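Local coordinates for DUF1896 domain-containing protein (PDB 2APL) that is of unknown function and belongs to the DUF1896 family, folding as a single chain of alpha-helices and connecting loops, with no beta-strands, at residues L70-Y75 with D119-S124. Sequence-based numbering, arbitrary orientation.
Sequences LHFSRY and DDFEAS
A loop-to-loop contact, polar at Asp-119 and His-71 and aromatic at Phe-72 and Phe-121, joins the linker that leads into helix 74-85 to the loop preceding helix 126-143. At the polar end the Asp-119 carboxylate takes the backbone of the linker: His-71 N donates to Asp-119 OD1 (3.0 Å) in a somewhat bent bond, coming from above the carboxylate plane, while Asp-119 OD2 accepts from Gly-69 N. Both carboxylate oxygens thus accept backbone N-H groups two residues apart in the linker, which would probably favour the ionised form. A water that accepts the Phe-72 N-H lies within hydrogen-bonding distance of OD1 and can donate to it, though other acceptors compete for its protons. The His-71 ring lies against the carboxylate, the two planes 45° apart, with CD2 3.6 Å from Asp-119 CG. A second water donates to both His-71 O and Glu-122 OE1, tying the linker to the far loop again.

At the aromatic end Phe-121 turns its edge to the face of Phe-72 in a T-shaped pair, centroids 5.3 Å apart and planes at 84°. The closest approach is Phe-121 CD2 to Phe-72 CE1, 3.6 Å. In Phe-72 the ring swings opposite the backbone N (chi1 -176°), which carries it across to the other loop. Leu-130 of helix 126-143 touches both rings, and Tyr-127 and Leu-117 also pack on Phe-72. Beyond the pair, Ser-73 N-caps helix 74-85 through Asp-76 N, and Leu-70, on the side away from Asp-119, packs on Phe-33 and Arg-37 of helix 31-51.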
loop_
_atom_site.group_PDB
_atom_site.type_symbol
_atom_site.label_atom_id
_atom_site.label_comp_id
_atom_site.label_asym_id
_atom_site.label_seq_id
_atom_site.Cartn_x
_atom_site.Cartn_y
_atom_site.Cartn_z
ATOM N N LEU A 70 4.869 1.372 4.461
ATOM C CA LEU A 70 3.725 0.909 3.698
ATOM C C LEU A 70 2.623 1.975 3.599
ATOM O O LEU A 70 1.508 1.667 3.259
ATOM C CB LEU A 70 3.137 -0.359 4.317
ATOM C CG LEU A 70 4.045 -1.601 4.341
ATOM C CD1 LEU A 70 3.325 -2.622 5.215
ATOM C CD2 LEU A 70 4.311 -2.135 2.885
ATOM N N HIS A 71 2.948 3.235 3.876
ATOM C CA HIS A 71 1.958 4.312 3.737
ATOM C C HIS A 71 1.649 4.733 2.327
ATOM O O HIS A 71 0.508 5.156 2.067
ATOM C CB HIS A 71 2.350 5.523 4.588
ATOM C CG HIS A 71 2.383 5.230 6.057
ATOM N ND1 HIS A 71 1.767 6.036 6.988
ATOM C CD2 HIS A 71 2.941 4.210 6.752
ATOM C CE1 HIS A 71 1.934 5.515 8.197
ATOM N NE2 HIS A 71 2.647 4.408 8.079
ATOM N N PHE A 72 2.640 4.650 1.421
ATOM C CA PHE A 72 2.372 4.961 0.022
ATOM C C PHE A 72 2.103 3.682 -0.780
ATOM O O PHE A 72 2.878 2.703 -0.725
ATOM C CB PHE A 72 3.457 5.839 -0.663
ATOM C CG PHE A 72 3.091 6.230 -2.093
ATOM C CD1 PHE A 72 2.343 7.392 -2.339
ATOM C CD2 PHE A 72 3.391 5.383 -3.142
ATOM C CE1 PHE A 72 1.944 7.718 -3.643
ATOM C CE2 PHE A 72 2.989 5.668 -4.443
ATOM C CZ PHE A 72 2.290 6.857 -4.710
ATOM N N SER A 73 0.981 3.710 -1.492
ATOM C CA SER A 73 0.506 2.544 -2.205
ATOM C C SER A 73 0.391 2.898 -3.690
ATOM O O SER A 73 -0.461 3.734 -4.087
ATOM C CB SER A 73 -0.843 2.097 -1.647
ATOM O OG SER A 73 -1.429 1.103 -2.481
ATOM N N ARG A 74 1.216 2.246 -4.500
ATOM C CA ARG A 74 1.053 2.325 -5.989
ATOM C C ARG A 74 -0.324 1.860 -6.443
ATOM O O ARG A 74 -0.936 2.517 -7.259
ATOM C CB ARG A 74 2.159 1.564 -6.710
ATOM C CG ARG A 74 3.554 2.174 -6.376
ATOM C CD ARG A 74 4.690 1.412 -7.050
ATOM N NE ARG A 74 4.664 0.012 -6.614
ATOM C CZ ARG A 74 5.251 -1.004 -7.256
ATOM N NH1 ARG A 74 5.971 -0.797 -8.384
ATOM N NH2 ARG A 74 5.114 -2.231 -6.773
ATOM N N TYR A 75 -0.795 0.733 -5.889
ATOM C CA TYR A 75 -2.134 0.229 -6.184
ATOM C C TYR A 75 -3.211 1.273 -5.943
ATOM O O TYR A 75 -3.981 1.566 -6.864
ATOM C CB TYR A 75 -2.426 -1.049 -5.430
ATOM C CG TYR A 75 -3.882 -1.478 -5.497
ATOM C CD1 TYR A 75 -4.349 -2.241 -6.575
ATOM C CD2 TYR A 75 -4.805 -1.081 -4.506
ATOM C CE1 TYR A 75 -5.716 -2.607 -6.673
ATOM C CE2 TYR A 75 -6.168 -1.469 -4.574
ATOM C CZ TYR A 75 -6.593 -2.238 -5.642
ATOM O OH TYR A 75 -7.895 -2.615 -5.734
ATOM N N ASP A 119 6.993 7.182 2.962
ATOM C CA ASP A 119 5.703 7.288 3.666
ATOM C C ASP A 119 5.008 8.654 3.525
ATOM O O ASP A 119 3.792 8.739 3.490
ATOM C CB ASP A 119 5.877 6.889 5.127
ATOM C CG ASP A 119 5.949 5.394 5.284
ATOM O OD1 ASP A 119 5.494 4.666 4.362
ATOM O OD2 ASP A 119 6.437 4.929 6.306
ATOM N N ASP A 120 5.795 9.712 3.447
ATOM C CA ASP A 120 5.286 11.069 3.356
ATOM C C ASP A 120 5.197 11.571 1.921
ATOM O O ASP A 120 4.995 12.773 1.706
ATOM C CB ASP A 120 6.274 11.973 4.072
ATOM C CG ASP A 120 7.684 11.393 4.037
ATOM O OD1 ASP A 120 8.472 11.832 3.158
ATOM O OD2 ASP A 120 7.941 10.435 4.843
ATOM N N PHE A 121 5.347 10.665 0.953
ATOM C CA PHE A 121 5.370 11.047 -0.475
ATOM C C PHE A 121 4.109 11.756 -0.941
ATOM O O PHE A 121 4.175 12.747 -1.667
ATOM C CB PHE A 121 5.662 9.869 -1.391
ATOM C CG PHE A 121 5.764 10.274 -2.846
ATOM C CD1 PHE A 121 6.933 10.887 -3.336
ATOM C CD2 PHE A 121 4.684 10.090 -3.705
ATOM C CE1 PHE A 121 7.037 11.283 -4.680
ATOM C CE2 PHE A 121 4.776 10.488 -5.065
ATOM C CZ PHE A 121 5.959 11.098 -5.537
ATOM N N GLU A 122 2.955 11.255 -0.516
ATOM C CA GLU A 122 1.716 11.825 -0.984
ATOM C C GLU A 122 1.487 13.288 -0.584
ATOM O O GLU A 122 0.885 14.057 -1.365
ATOM C CB GLU A 122 0.525 10.939 -0.647
ATOM C CG GLU A 122 -0.662 11.277 -1.520
ATOM C CD GLU A 122 -1.970 10.745 -1.018
ATOM O OE1 GLU A 122 -1.981 9.690 -0.353
ATOM O OE2 GLU A 122 -2.997 11.384 -1.313
ATOM N N ALA A 123 1.995 13.672 0.594
ATOM C CA ALA A 123 2.111 15.082 1.002
ATOM C C ALA A 123 3.176 15.903 0.223
ATOM O O ALA A 123 3.087 17.127 0.165
ATOM C CB ALA A 123 2.344 15.180 2.542
ATOM N N SER A 124 4.182 15.222 -0.326
ATOM C CA SER A 124 5.269 15.753 -1.186
ATOM C C SER A 124 4.790 16.717 -2.302
ATOM O O SER A 124 3.738 16.456 -2.916
ATOM C CB SER A 124 5.870 14.520 -1.912
ATOM O OG SER A 124 7.270 14.542 -2.115
HETATM O O HOH W 1 -0.355 7.982 0.965
HETATM O O HOH W 2 5.623 4.282 1.591
#